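Local structure of 6-phosphogluconate dehydrogenase (Decarboxylating) (Geobacter metallireducens, 4E21) at residues M23-I28 / P82-L87; S117-D122 / G206-M211; G133-D138 / E159-E164; Y152-G157 / R171-G176; E226-L231 / D264-W269. The protein probably catalyses the NADP-dependent oxidative decarboxylation of 6-phosphogluconate in the pentose phosphate pathway. All blocks are in the same frame, centred on the assembly; numbering follows the deposited sequence.

Contact 1 (M23-I28 / P82-L87); sequences MQIGMI and PRVVWL
The carbonyl oxygen of W86 accepts a bond from the backbone N of I28 at 2.8 Å, nearly straight (173°), and also receives a weaker C-H contact from M27 CA at 3.5 Å. Two more bonds, G26 N to V84 O at 2.9 Å and W86 N to G26 O at 2.8 Å, complete a parallel pairing of the kind found at the core of a Rossmann-type sheet. On one face of the pair, the selenomethionine M27 has CG anti to its backbone N (chi1 174°) and then bends at chi2, which carries SE to 3.6 Å from W86 CD1; this Met-aromatic contact is oblique to the indole. On the other face, I28 and L87 run side by side in the same direction, with I28 CD1 3.9 Å from L87 CD2 and the branched V85 beside them. At the N-terminal end of the pairing, the side chains of M23 and V84 cross at about a right angle, with M23 CE 3.9 Å from V84 CG2. Helices lie over both faces: 167-173 packs on M23, I25 and W86, while 72-78 and 94-101 receive I28 and V85, and strand 47-51 pairs with the far edge of 24-28.

Contact 2 (S117-D122 / G206-M211); sequences SHYQDD and GHFVKM
The two segments come closest in their backbones at Y119, in the first turn of helix 119-130, and H207, near the start of helix 205-232, with CA atoms 5.3 Å apart. Here the Rossmann-type coenzyme domain meets the long helix that opens the C-terminal domain. Water 1 joins S117 O to H207 O, and water 2 accepts from Y119 N and donates weakly to the same H207 oxygen. The imidazole of H207 turns its edge to D122: ND1 donates to OD2 at a measured 2.5 Å, a very short value best taken with reserve, and bent (139°). S117 N lies over one face of that imidazole. D122 also packs on D113 and D138 of the sheet.

Y119 and F208 form a T-shaped pair, planes 72° apart, in which F208 CD2 sits over the centre of the tyrosine ring, 3.4 Å above it. The phenol is set there by chi1 of 81°, with CG between the backbone N and carbonyl carbon. Its OH takes a bond from Q120 NE2 and bonds F255 O of a second subunit. An alanine at Y119 is likely to rob the edge of F208 of its aromatic face and that F255 carbonyl of a partner. The selenomethionine M211 touches both rings, its CE 4.0 Å from Y119 CE2 and centred over one face of F208.

Contact 3 (G133-D138 / E159-E164); sequences GITYVD and EKQAVE
T135 and A162 meet methyl to methyl where the short helix 160-165 lies over strand 135-142, an alpha-on-beta packing of the coenzyme domain; the local axes are 8.8 Å apart and inclined at 69°. With OG1 of T135 anti to the carbonyl carbon (chi1 -54°), CG2 lies anti to the backbone N and points at A162 CB; their 3.3 Å separation is tight and its exact value doubtful. V137, two residues on and on the same side of the strand, sets CG2 4.0 Å from the same A162 CB, while its CG1 lies 4.4 Å from V163 CG2. E159, the N-cap residue, crosses T135 at a slant, its OE1 3.6 Å from T135 CG2. A glycine in place of T135 would probably open a gap beside A162 CB and leave the aliphatic part of E159 without its support. With no direct hydrogen bond joining the segments, the polar link is water 3, which donates to Y136 O at 2.7 Å and accepts from E159 N at 2.9 Å.

Contact 4 (Y152-G157 / R171-G176); sequences YCLMIG and RTLAPG
A helix end docks here on the start of a strand: the last turn of helix 167-173 and the A174-P175 exit lie beside Y152 and strand 153-157, the antiparallel neighbour of strand 135-142 in the sheet. One hydrogen bond ties the two together. Y152 N donates to L173 O at 2.9 Å with a nearly straight N-H (166°), approaching tilted from the carbonyl plane. The same oxygen also lies at the edge of the tyrosine ring, 3.5 Å from Y152 CD1. In the reverse direction, Y152 O receives the A174 CA-H at 3.4 Å and has P175 CD close by at 3.3 Å, two carbon contacts at the point where the chain leaves the helix.

L154 completes the join from the strand. Its CG lies anti to the carbonyl carbon (chi1 -60°), and CD1 reaches L173 CB at 3.8 Å, the two leucines crossing at about a right angle. Y152 CD1 is a looser neighbour of L173 CG at 4.3 Å. Beyond these residues, Y152 packs on M33, D36 and M37 of helix 32-43 and L173 on L41, whereas C153 and P175 touch R271 and G272 of a second subunit. Strand 153-157, followed by helices 160-165 and 167-173 and then by the parallel strand 197-201, forms a beta-alpha-beta crossover in the sheet of this Rossmann-type domain.

Contact 5 (E226-L231 / D264-W269); sequences EGLNIL and DITEVW
Apolar contacts carry this meeting of helices 205-232 and 262-269, whose local axes stand 12.2 Å apart with their N-to-C directions at 132°. L228 and T266 cross at about a right angle: T266 CG2 lies 3.7 Å from L228 CD2 and 3.8 Å from L228 CD1, so that the methyl touches both arms of the leucine fork. One turn along, L231 and I265 reach toward each other tip to tip, CD1 to CG2 at 4.0 Å.

The aromatic contribution is W269. L231 CD1 comes to its CH2 at 3.8 Å and L228 CD2 to its CZ3 at 4.3 Å, both oblique to the indole. I265 CG2, from the same helix, lies 3.5 Å above one face, toward the rim; L231 CD1 therefore touches both the indole and the isoleucine methyl packed on it.

Polar groups turn elsewhere. T266 OG1 sits between its backbone N and carbonyl carbon (chi1 54°) and bonds L262 O, a turn earlier; this torsion puts CG2 anti to the carbonyl carbon, and it is this methyl that meets L228. D264 makes salt bridges to R186 and R189 of a second subunit, and N229 ND2 bonds E336 O of a third. With no hydrogen bond between the two segments, their cohesion rests on the fit of buried hydrocarbon, while D264 and N229, which take no part in it, bond to other subunits.

Overall arrangement
Contacts 1, 3 and 4 all reach one sheet of the coenzyme domain. W86 CH2 of contact 1 packs on L173 CD2 of contact 4 at 3.7 Å, and D138 O of contact 3 lies 2.8 Å from G157 N of contact 4, a probable hydrogen bond between adjacent strands. Contact 2 joins this domain to the C-terminal one: D138 OD2 lies 3.1 Å from H207 N, and M155 SE is 3.6 Å from K210 CA. Helix 205-232 then runs on to contact 5, centred about 34 Å from the centre of contact 2, where W269 meets M155 of a second subunit. The side chain of M27 touches the glycine-rich turn that follows strand 24-28, a pattern consistent with dinucleotide binding.

Contact 1 (M23-I28 / P82-L87)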
# COMPACT_ATOMS: atom_id res chain seq x y z
N MSE B 23 20.07 37.09 -25.29
CA MSE B 23 20.65 37.41 -24.00
C MSE B 23 22.00 36.76 -23.70
O MSE B 23 22.40 35.77 -24.32
CB MSE B 23 19.65 37.07 -22.90
CG MSE B 23 18.34 37.83 -23.02
SE MSE B 23 17.02 37.50 -21.59
CE MSE B 23 17.98 38.27 -20.07
N GLN B 24 22.70 37.34 -22.73
CA GLN B 24 23.92 36.74 -22.22
C GLN B 24 23.56 35.99 -20.95
O GLN B 24 22.93 36.55 -20.05
CB GLN B 24 24.96 37.80 -21.90
CG GLN B 24 26.28 37.22 -21.47
CD GLN B 24 27.27 38.29 -21.05
OE1 GLN B 24 26.89 39.33 -20.52
NE2 GLN B 24 28.56 38.03 -21.28
N ILE B 25 23.96 34.73 -20.89
CA ILE B 25 23.63 33.86 -19.78
C ILE B 25 24.93 33.22 -19.32
O ILE B 25 25.67 32.65 -20.12
CB ILE B 25 22.65 32.72 -20.22
CG1 ILE B 25 21.26 33.27 -20.55
CG2 ILE B 25 22.54 31.65 -19.16
CD1 ILE B 25 21.15 33.87 -21.96
N GLY B 26 25.21 33.31 -18.02
CA GLY B 26 26.32 32.57 -17.47
C GLY B 26 25.77 31.25 -16.96
O GLY B 26 24.67 31.21 -16.41
N MSE B 27 26.54 30.18 -17.13
CA MSE B 27 26.12 28.86 -16.69
C MSE B 27 27.22 28.29 -15.82
O MSE B 27 28.38 28.21 -16.25
CB MSE B 27 25.91 27.96 -17.90
CG MSE B 27 25.61 26.49 -17.60
SE MSE B 27 23.86 26.21 -16.79
CE MSE B 27 24.52 25.69 -15.09
N ILE B 28 26.89 27.91 -14.59
CA ILE B 28 27.87 27.24 -13.74
C ILE B 28 27.43 25.81 -13.51
O ILE B 28 26.28 25.57 -13.14
CB ILE B 28 27.98 27.90 -12.35
CG1 ILE B 28 28.50 29.33 -12.45
CG2 ILE B 28 28.88 27.07 -11.44
CD1 ILE B 28 28.54 30.05 -11.10
N PRO B 82 22.72 44.06 -15.81
CA PRO B 82 22.35 43.05 -14.80
C PRO B 82 22.66 41.65 -15.33
O PRO B 82 22.40 41.36 -16.49
CB PRO B 82 20.83 43.19 -14.66
CG PRO B 82 20.41 44.31 -15.55
CD PRO B 82 21.53 44.57 -16.51
N ARG B 83 23.20 40.80 -14.48
CA ARG B 83 23.61 39.48 -14.92
C ARG B 83 22.47 38.49 -14.85
O ARG B 83 21.54 38.68 -14.07
CB ARG B 83 24.74 38.98 -14.05
CG ARG B 83 25.95 39.83 -14.10
CD ARG B 83 27.00 39.25 -13.20
NE ARG B 83 28.24 39.98 -13.27
CZ ARG B 83 28.60 40.94 -12.41
NH1 ARG B 83 27.78 41.30 -11.43
NH2 ARG B 83 29.77 41.53 -12.55
N VAL B 84 22.56 37.46 -15.68
CA VAL B 84 21.72 36.26 -15.56
C VAL B 84 22.60 35.03 -15.33
O VAL B 84 23.31 34.59 -16.25
CB VAL B 84 20.85 36.05 -16.79
CG1 VAL B 84 20.21 34.62 -16.75
CG2 VAL B 84 19.78 37.10 -16.83
N VAL B 85 22.55 34.48 -14.12
CA VAL B 85 23.41 33.34 -13.78
C VAL B 85 22.61 32.05 -13.50
O VAL B 85 21.81 32.01 -12.57
CB VAL B 85 24.30 33.64 -12.55
CG1 VAL B 85 25.25 32.45 -12.26
CG2 VAL B 85 25.07 34.95 -12.75
N TRP B 86 22.85 31.01 -14.28
CA TRP B 86 22.17 29.73 -14.12
C TRP B 86 23.07 28.70 -13.42
O TRP B 86 24.22 28.51 -13.83
CB TRP B 86 21.75 29.21 -15.49
CG TRP B 86 20.70 28.14 -15.47
CD1 TRP B 86 20.84 26.85 -15.00
CD2 TRP B 86 19.35 28.23 -15.97
NE1 TRP B 86 19.67 26.16 -15.18
CE2 TRP B 86 18.74 26.98 -15.76
CE3 TRP B 86 18.61 29.26 -16.56
CZ2 TRP B 86 17.42 26.73 -16.12
CZ3 TRP B 86 17.31 29.01 -16.92
CH2 TRP B 86 16.72 27.75 -16.70
N LEU B 87 22.56 28.07 -12.36
CA LEU B 87 23.30 27.02 -11.66
C LEU B 87 22.75 25.64 -12.04
O LEU B 87 21.54 25.41 -11.98
CB LEU B 87 23.24 27.19 -10.14
CG LEU B 87 23.63 28.54 -9.50
CD1 LEU B 87 23.43 28.51 -8.00
CD2 LEU B 87 25.08 28.91 -9.80

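Contact 2 (S117-D122 / G206-M211)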
# COMPACT_ATOMS: atom_id res chain seq x y z
N SER B 117 17.23 21.07 -5.98
CA SER B 117 17.23 21.59 -4.63
C SER B 117 15.85 21.36 -4.03
O SER B 117 14.86 21.31 -4.76
CB SER B 117 17.56 23.09 -4.64
OG SER B 117 18.95 23.29 -4.78
N HIS B 118 15.79 21.21 -2.71
CA HIS B 118 14.52 21.14 -2.03
C HIS B 118 13.92 22.55 -1.87
O HIS B 118 14.61 23.48 -1.46
CB HIS B 118 14.66 20.45 -0.67
CG HIS B 118 13.36 20.24 0.03
ND1 HIS B 118 12.83 21.15 0.92
CD2 HIS B 118 12.44 19.25 -0.08
CE1 HIS B 118 11.66 20.71 1.36
NE2 HIS B 118 11.40 19.56 0.76
N TYR B 119 12.64 22.71 -2.17
CA TYR B 119 12.04 24.04 -2.20
C TYR B 119 12.19 24.84 -0.91
O TYR B 119 12.27 26.06 -0.96
CB TYR B 119 10.57 23.98 -2.63
CG TYR B 119 9.64 23.59 -1.50
CD1 TYR B 119 8.93 24.56 -0.81
CD2 TYR B 119 9.47 22.26 -1.14
CE1 TYR B 119 8.07 24.22 0.22
CE2 TYR B 119 8.62 21.89 -0.10
CZ TYR B 119 7.91 22.88 0.57
OH TYR B 119 7.06 22.54 1.61
N GLN B 120 12.22 24.18 0.25
CA GLN B 120 12.41 24.94 1.49
C GLN B 120 13.75 25.69 1.51
O GLN B 120 13.86 26.78 2.11
CB GLN B 120 12.21 24.07 2.73
CG GLN B 120 10.73 23.84 3.04
CD GLN B 120 10.44 22.60 3.91
OE1 GLN B 120 11.27 22.16 4.71
NE2 GLN B 120 9.23 22.04 3.76
N ASP B 121 14.76 25.13 0.84
CA ASP B 121 16.03 25.80 0.68
C ASP B 121 15.94 26.99 -0.29
O ASP B 121 16.65 27.98 -0.11
CB ASP B 121 17.13 24.84 0.20
CG ASP B 121 17.49 23.79 1.23
OD1 ASP B 121 17.61 24.12 2.43
OD2 ASP B 121 17.69 22.63 0.83
N ASP B 122 15.11 26.91 -1.33
CA ASP B 122 14.91 28.06 -2.22
C ASP B 122 14.30 29.23 -1.47
O ASP B 122 14.66 30.40 -1.70
CB ASP B 122 13.98 27.71 -3.37
CG ASP B 122 14.51 26.60 -4.24
OD1 ASP B 122 15.72 26.60 -4.60
OD2 ASP B 122 13.70 25.72 -4.59
N GLY B 206 8.55 26.40 -8.20
CA GLY B 206 9.05 25.63 -9.33
C GLY B 206 9.59 24.28 -8.85
O GLY B 206 9.26 23.24 -9.42
N HIS B 207 10.43 24.30 -7.82
CA HIS B 207 10.99 23.07 -7.27
C HIS B 207 9.92 22.26 -6.54
O HIS B 207 10.00 21.05 -6.51
CB HIS B 207 12.18 23.34 -6.34
CG HIS B 207 13.45 23.66 -7.06
ND1 HIS B 207 14.49 24.34 -6.47
CD2 HIS B 207 13.84 23.40 -8.34
CE1 HIS B 207 15.47 24.48 -7.34
NE2 HIS B 207 15.10 23.93 -8.48
N PHE B 208 8.93 22.93 -5.96
CA PHE B 208 7.83 22.22 -5.32
C PHE B 208 7.07 21.38 -6.36
O PHE B 208 6.80 20.20 -6.17
CB PHE B 208 6.88 23.17 -4.61
CG PHE B 208 5.86 22.47 -3.74
CD1 PHE B 208 4.78 21.80 -4.31
CD2 PHE B 208 5.97 22.49 -2.36
CE1 PHE B 208 3.83 21.15 -3.52
CE2 PHE B 208 5.03 21.84 -1.55
CZ PHE B 208 3.95 21.17 -2.14
N VAL B 209 6.74 22.01 -7.48
CA VAL B 209 6.02 21.31 -8.52
C VAL B 209 6.88 20.24 -9.20
O VAL B 209 6.38 19.18 -9.56
CB VAL B 209 5.39 22.27 -9.54
CG1 VAL B 209 4.77 21.48 -10.71
CG2 VAL B 209 4.32 23.14 -8.85
N LYS B 210 8.17 20.50 -9.37
CA LYS B 210 9.05 19.51 -10.01
C LYS B 210 9.17 18.26 -9.12
O LYS B 210 9.22 17.13 -9.61
CB LYS B 210 10.43 20.12 -10.30
CG LYS B 210 11.54 19.10 -10.45
CD LYS B 210 11.50 18.42 -11.80
CE LYS B 210 12.39 17.18 -11.82
NZ LYS B 210 13.81 17.53 -11.58
N MSE B 211 9.25 18.49 -7.82
CA MSE B 211 9.30 17.42 -6.83
C MSE B 211 8.12 16.43 -7.00
O MSE B 211 8.32 15.21 -7.04
CB MSE B 211 9.33 18.07 -5.43
CG MSE B 211 8.87 17.22 -4.27
SE MSE B 211 8.86 18.21 -2.56
CE MSE B 211 7.15 19.13 -2.67
O HOH W 1 12.30 19.60 -5.79
O HOH W 2 11.27 20.59 -3.65

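Contact 3 (G133-D138 / E159-E164)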
# COMPACT_ATOMS: atom_id res chain seq x y z
N GLY B 133 19.70 42.75 -3.04
CA GLY B 133 19.12 43.27 -4.25
C GLY B 133 19.18 42.29 -5.41
O GLY B 133 18.99 42.68 -6.56
N ILE B 134 19.44 41.02 -5.10
CA ILE B 134 19.54 39.99 -6.13
C ILE B 134 18.32 39.07 -6.17
O ILE B 134 17.88 38.55 -5.14
CB ILE B 134 20.81 39.15 -5.94
CG1 ILE B 134 22.04 40.04 -6.19
CG2 ILE B 134 20.81 37.95 -6.89
CD1 ILE B 134 23.33 39.46 -5.66
N THR B 135 17.77 38.86 -7.36
CA THR B 135 16.56 38.06 -7.47
C THR B 135 16.88 36.59 -7.70
O THR B 135 17.56 36.21 -8.66
CB THR B 135 15.57 38.63 -8.50
OG1 THR B 135 15.30 40.01 -8.18
CG2 THR B 135 14.27 37.87 -8.46
N TYR B 136 16.41 35.76 -6.78
CA TYR B 136 16.70 34.32 -6.83
C TYR B 136 15.53 33.50 -7.41
O TYR B 136 14.43 33.50 -6.85
CB TYR B 136 17.07 33.82 -5.43
CG TYR B 136 17.69 32.42 -5.40
CD1 TYR B 136 19.02 32.22 -5.76
CD2 TYR B 136 16.94 31.32 -4.98
CE1 TYR B 136 19.59 30.96 -5.71
CE2 TYR B 136 17.51 30.06 -4.94
CZ TYR B 136 18.83 29.89 -5.30
OH TYR B 136 19.40 28.64 -5.27
N VAL B 137 15.80 32.82 -8.52
CA VAL B 137 14.77 32.07 -9.26
C VAL B 137 15.02 30.55 -9.25
O VAL B 137 16.11 30.09 -9.58
CB VAL B 137 14.69 32.58 -10.71
CG1 VAL B 137 13.59 31.85 -11.47
CG2 VAL B 137 14.42 34.07 -10.72
N ASP B 138 14.00 29.78 -8.84
CA ASP B 138 14.10 28.32 -8.85
C ASP B 138 13.45 27.72 -10.09
O ASP B 138 12.33 28.06 -10.46
CB ASP B 138 13.57 27.67 -7.55
CG ASP B 138 12.14 28.09 -7.20
OD1 ASP B 138 11.92 29.23 -6.74
OD2 ASP B 138 11.23 27.26 -7.36
N GLU B 159 10.10 35.82 -8.11
CA GLU B 159 9.40 37.08 -8.36
C GLU B 159 8.95 37.26 -9.81
O GLU B 159 9.68 36.93 -10.75
CB GLU B 159 10.30 38.26 -7.97
CG GLU B 159 10.42 38.50 -6.47
CD GLU B 159 11.56 39.44 -6.14
OE1 GLU B 159 11.93 40.25 -7.04
OE2 GLU B 159 12.09 39.36 -5.01
N LYS B 160 7.76 37.81 -10.00
CA LYS B 160 7.25 38.00 -11.35
C LYS B 160 8.20 38.78 -12.26
O LYS B 160 8.51 38.34 -13.37
CB LYS B 160 5.87 38.65 -11.32
CG LYS B 160 5.12 38.43 -12.63
CD LYS B 160 3.62 38.50 -12.47
CE LYS B 160 3.15 39.95 -12.39
NZ LYS B 160 1.80 40.14 -13.02
N GLN B 161 8.67 39.94 -11.80
CA GLN B 161 9.56 40.77 -12.60
C GLN B 161 10.75 40.00 -13.19
O GLN B 161 11.10 40.17 -14.35
CB GLN B 161 10.08 41.96 -11.79
CG GLN B 161 11.48 42.42 -12.19
CD GLN B 161 12.58 42.07 -11.15
OE1 GLN B 161 13.72 42.51 -11.29
NE2 GLN B 161 12.23 41.30 -10.11
N ALA B 162 11.38 39.16 -12.37
CA ALA B 162 12.58 38.45 -12.80
C ALA B 162 12.22 37.38 -13.81
O ALA B 162 12.96 37.13 -14.76
CB ALA B 162 13.29 37.83 -11.62
N VAL B 163 11.09 36.73 -13.58
CA VAL B 163 10.66 35.66 -14.46
C VAL B 163 10.26 36.19 -15.84
O VAL B 163 10.51 35.53 -16.87
CB VAL B 163 9.51 34.84 -13.84
CG1 VAL B 163 8.93 33.85 -14.86
CG2 VAL B 163 10.03 34.12 -12.61
N GLU B 164 9.65 37.37 -15.85
CA GLU B 164 9.36 38.06 -17.11
C GLU B 164 10.63 38.47 -17.84
O GLU B 164 10.76 38.25 -19.05
CB GLU B 164 8.41 39.24 -16.90
CG GLU B 164 6.97 38.78 -16.75
CD GLU B 164 6.08 39.84 -16.14
OE1 GLU B 164 6.59 40.92 -15.75
OE2 GLU B 164 4.86 39.59 -16.04
O HOH W 3 12.48 35.34 -6.52

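Contact 4 (Y152-G157 / R171-G176)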
# COMPACT_ATOMS: atom_id res chain seq x y z
N TYR B 152 13.08 21.36 -22.72
CA TYR B 152 12.92 20.93 -21.34
C TYR B 152 11.61 21.49 -20.85
O TYR B 152 11.25 22.63 -21.17
CB TYR B 152 14.04 21.49 -20.46
CG TYR B 152 15.44 21.15 -20.94
CD1 TYR B 152 16.12 21.98 -21.83
CD2 TYR B 152 16.09 20.00 -20.49
CE1 TYR B 152 17.40 21.67 -22.26
CE2 TYR B 152 17.37 19.68 -20.93
CZ TYR B 152 18.02 20.52 -21.82
OH TYR B 152 19.30 20.21 -22.25
N CYS B 153 10.88 20.69 -20.08
CA CYS B 153 9.73 21.20 -19.36
C CYS B 153 10.27 21.96 -18.14
O CYS B 153 11.09 21.43 -17.41
CB CYS B 153 8.83 20.06 -18.89
SG CYS B 153 7.39 20.68 -18.02
N LEU B 154 9.81 23.19 -17.95
CA LEU B 154 10.37 24.10 -16.93
C LEU B 154 9.31 24.59 -15.96
O LEU B 154 8.27 25.15 -16.37
CB LEU B 154 11.04 25.31 -17.58
CG LEU B 154 12.19 25.01 -18.53
CD1 LEU B 154 12.82 26.31 -19.04
CD2 LEU B 154 13.23 24.17 -17.84
N MSE B 155 9.57 24.38 -14.69
CA MSE B 155 8.65 24.78 -13.65
C MSE B 155 9.38 25.81 -12.78
O MSE B 155 10.41 25.51 -12.16
CB MSE B 155 8.22 23.54 -12.85
CG MSE B 155 7.40 22.54 -13.69
SE MSE B 155 7.80 20.71 -13.16
CE MSE B 155 9.06 20.22 -14.57
N ILE B 156 8.83 27.02 -12.77
CA ILE B 156 9.57 28.21 -12.35
C ILE B 156 8.93 28.89 -11.15
O ILE B 156 7.72 29.15 -11.15
CB ILE B 156 9.66 29.21 -13.52
CG1 ILE B 156 10.11 28.48 -14.80
CG2 ILE B 156 10.58 30.38 -13.18
CD1 ILE B 156 9.82 29.25 -16.10
N GLY B 157 9.73 29.12 -10.11
CA GLY B 157 9.28 29.88 -8.95
C GLY B 157 10.12 31.14 -8.72
O GLY B 157 11.31 31.17 -9.03
N ARG B 171 11.69 30.46 -23.24
CA ARG B 171 11.20 30.14 -24.57
C ARG B 171 12.17 29.28 -25.36
O ARG B 171 11.77 28.29 -25.97
CB ARG B 171 10.94 31.41 -25.35
CG ARG B 171 9.55 31.92 -25.15
CD ARG B 171 9.38 33.22 -25.88
NE ARG B 171 8.09 33.22 -26.55
CZ ARG B 171 6.95 33.53 -25.94
NH1 ARG B 171 6.96 33.89 -24.66
NH2 ARG B 171 5.81 33.50 -26.63
N THR B 172 13.44 29.67 -25.36
CA THR B 172 14.46 28.91 -26.08
C THR B 172 14.60 27.51 -25.51
O THR B 172 14.69 26.53 -26.25
CB THR B 172 15.82 29.62 -26.02
OG1 THR B 172 15.70 30.89 -26.66
CG2 THR B 172 16.92 28.81 -26.71
N LEU B 173 14.62 27.43 -24.18
CA LEU B 173 14.86 26.19 -23.47
C LEU B 173 13.68 25.20 -23.58
O LEU B 173 13.89 23.99 -23.65
CB LEU B 173 15.12 26.51 -22.01
CG LEU B 173 16.52 26.28 -21.44
CD1 LEU B 173 17.58 26.27 -22.50
CD2 LEU B 173 16.83 27.30 -20.35
N ALA B 174 12.46 25.73 -23.60
CA ALA B 174 11.24 24.93 -23.61
C ALA B 174 10.94 24.35 -25.01
O ALA B 174 11.52 24.80 -26.02
CB ALA B 174 10.06 25.77 -23.10
N PRO B 175 10.06 23.35 -25.08
CA PRO B 175 9.77 22.63 -26.33
C PRO B 175 9.02 23.47 -27.36
O PRO B 175 9.21 23.27 -28.55
CB PRO B 175 8.90 21.46 -25.88
CG PRO B 175 9.17 21.30 -24.41
CD PRO B 175 9.38 22.71 -23.93
N GLY B 176 8.19 24.41 -26.91
CA GLY B 176 7.31 25.12 -27.81
C GLY B 176 6.01 24.37 -28.06
O GLY B 176 5.96 23.14 -28.00

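Contact 5 (E226-L231 / D264-W269)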
# COMPACT_ATOMS: atom_id res chain seq x y z
N GLU B 226 4.89 -3.22 -12.10
CA GLU B 226 4.11 -4.23 -11.38
C GLU B 226 3.24 -5.02 -12.35
O GLU B 226 3.14 -6.25 -12.25
CB GLU B 226 3.22 -3.60 -10.29
CG GLU B 226 3.92 -3.32 -8.95
CD GLU B 226 2.97 -2.71 -7.89
OE1 GLU B 226 1.72 -2.70 -8.11
OE2 GLU B 226 3.47 -2.24 -6.84
N GLY B 227 2.62 -4.32 -13.29
CA GLY B 227 1.73 -4.95 -14.25
C GLY B 227 2.50 -5.86 -15.19
O GLY B 227 2.10 -6.99 -15.45
N LEU B 228 3.61 -5.34 -15.73
CA LEU B 228 4.50 -6.16 -16.55
C LEU B 228 5.03 -7.36 -15.76
O LEU B 228 5.21 -8.42 -16.32
CB LEU B 228 5.65 -5.32 -17.15
CG LEU B 228 5.18 -4.37 -18.27
CD1 LEU B 228 6.22 -3.32 -18.71
CD2 LEU B 228 4.67 -5.19 -19.46
N ASN B 229 5.22 -7.20 -14.45
CA ASN B 229 5.68 -8.31 -13.62
C ASN B 229 4.62 -9.42 -13.51
O ASN B 229 4.94 -10.61 -13.49
CB ASN B 229 6.09 -7.80 -12.23
CG ASN B 229 7.00 -8.76 -11.50
OD1 ASN B 229 7.49 -9.72 -12.08
ND2 ASN B 229 7.25 -8.51 -10.22
N ILE B 230 3.36 -9.01 -13.43
CA ILE B 230 2.23 -9.95 -13.46
C ILE B 230 2.19 -10.73 -14.80
O ILE B 230 2.04 -11.97 -14.82
CB ILE B 230 0.89 -9.20 -13.19
CG1 ILE B 230 0.88 -8.60 -11.78
CG2 ILE B 230 -0.33 -10.11 -13.44
CD1 ILE B 230 -0.29 -7.68 -11.52
N LEU B 231 2.33 -10.02 -15.91
CA LEU B 231 2.42 -10.65 -17.23
C LEU B 231 3.61 -11.60 -17.31
O LEU B 231 3.51 -12.67 -17.88
CB LEU B 231 2.56 -9.59 -18.31
CG LEU B 231 1.35 -8.70 -18.55
CD1 LEU B 231 1.61 -7.70 -19.67
CD2 LEU B 231 0.11 -9.56 -18.84
N ASP B 264 6.40 -7.23 -27.32
CA ASP B 264 5.27 -6.99 -28.23
C ASP B 264 4.10 -6.31 -27.55
O ASP B 264 3.47 -5.42 -28.13
CB ASP B 264 4.79 -8.28 -28.89
CG ASP B 264 5.66 -8.71 -30.05
OD1 ASP B 264 6.65 -8.02 -30.34
OD2 ASP B 264 5.35 -9.75 -30.67
N ILE B 265 3.80 -6.73 -26.32
CA ILE B 265 2.65 -6.20 -25.61
C ILE B 265 2.79 -4.70 -25.30
O ILE B 265 1.85 -3.93 -25.54
CB ILE B 265 2.35 -6.98 -24.32
CG1 ILE B 265 1.81 -8.37 -24.67
CG2 ILE B 265 1.36 -6.22 -23.42
CD1 ILE B 265 1.85 -9.30 -23.51
N THR B 266 3.94 -4.29 -24.78
CA THR B 266 4.18 -2.86 -24.59
C THR B 266 4.12 -2.12 -25.93
O THR B 266 3.56 -1.02 -26.00
CB THR B 266 5.50 -2.53 -23.83
OG1 THR B 266 6.61 -3.17 -24.48
CG2 THR B 266 5.41 -3.01 -22.39
N GLU B 267 4.69 -2.71 -26.99
CA GLU B 267 4.59 -2.06 -28.30
C GLU B 267 3.12 -1.86 -28.70
O GLU B 267 2.74 -0.75 -29.05
CB GLU B 267 5.31 -2.84 -29.39
CG GLU B 267 5.21 -2.15 -30.75
CD GLU B 267 5.92 -0.79 -30.76
OE1 GLU B 267 6.95 -0.64 -30.08
OE2 GLU B 267 5.45 0.14 -31.45
N VAL B 268 2.30 -2.91 -28.61
CA VAL B 268 0.89 -2.81 -29.00
C VAL B 268 0.08 -1.80 -28.19
O VAL B 268 -0.85 -1.17 -28.71
CB VAL B 268 0.15 -4.20 -29.02
CG1 VAL B 268 -0.42 -4.54 -27.65
CG2 VAL B 268 -0.96 -4.17 -30.03
N TRP B 269 0.42 -1.65 -26.91
CA TRP B 269 -0.22 -0.63 -26.08
C TRP B 269 0.06 0.83 -26.49
O TRP B 269 -0.68 1.72 -26.10
CB TRP B 269 0.12 -0.80 -24.60
CG TRP B 269 -0.52 -1.99 -23.93
CD1 TRP B 269 -1.64 -2.68 -24.33
CD2 TRP B 269 -0.09 -2.61 -22.71
NE1 TRP B 269 -1.93 -3.68 -23.44
CE2 TRP B 269 -0.99 -3.66 -22.43
CE3 TRP B 269 0.97 -2.38 -21.83
CZ2 TRP B 269 -0.86 -4.48 -21.30
CZ3 TRP B 269 1.10 -3.19 -20.71
CH2 TRP B 269 0.19 -4.23 -20.46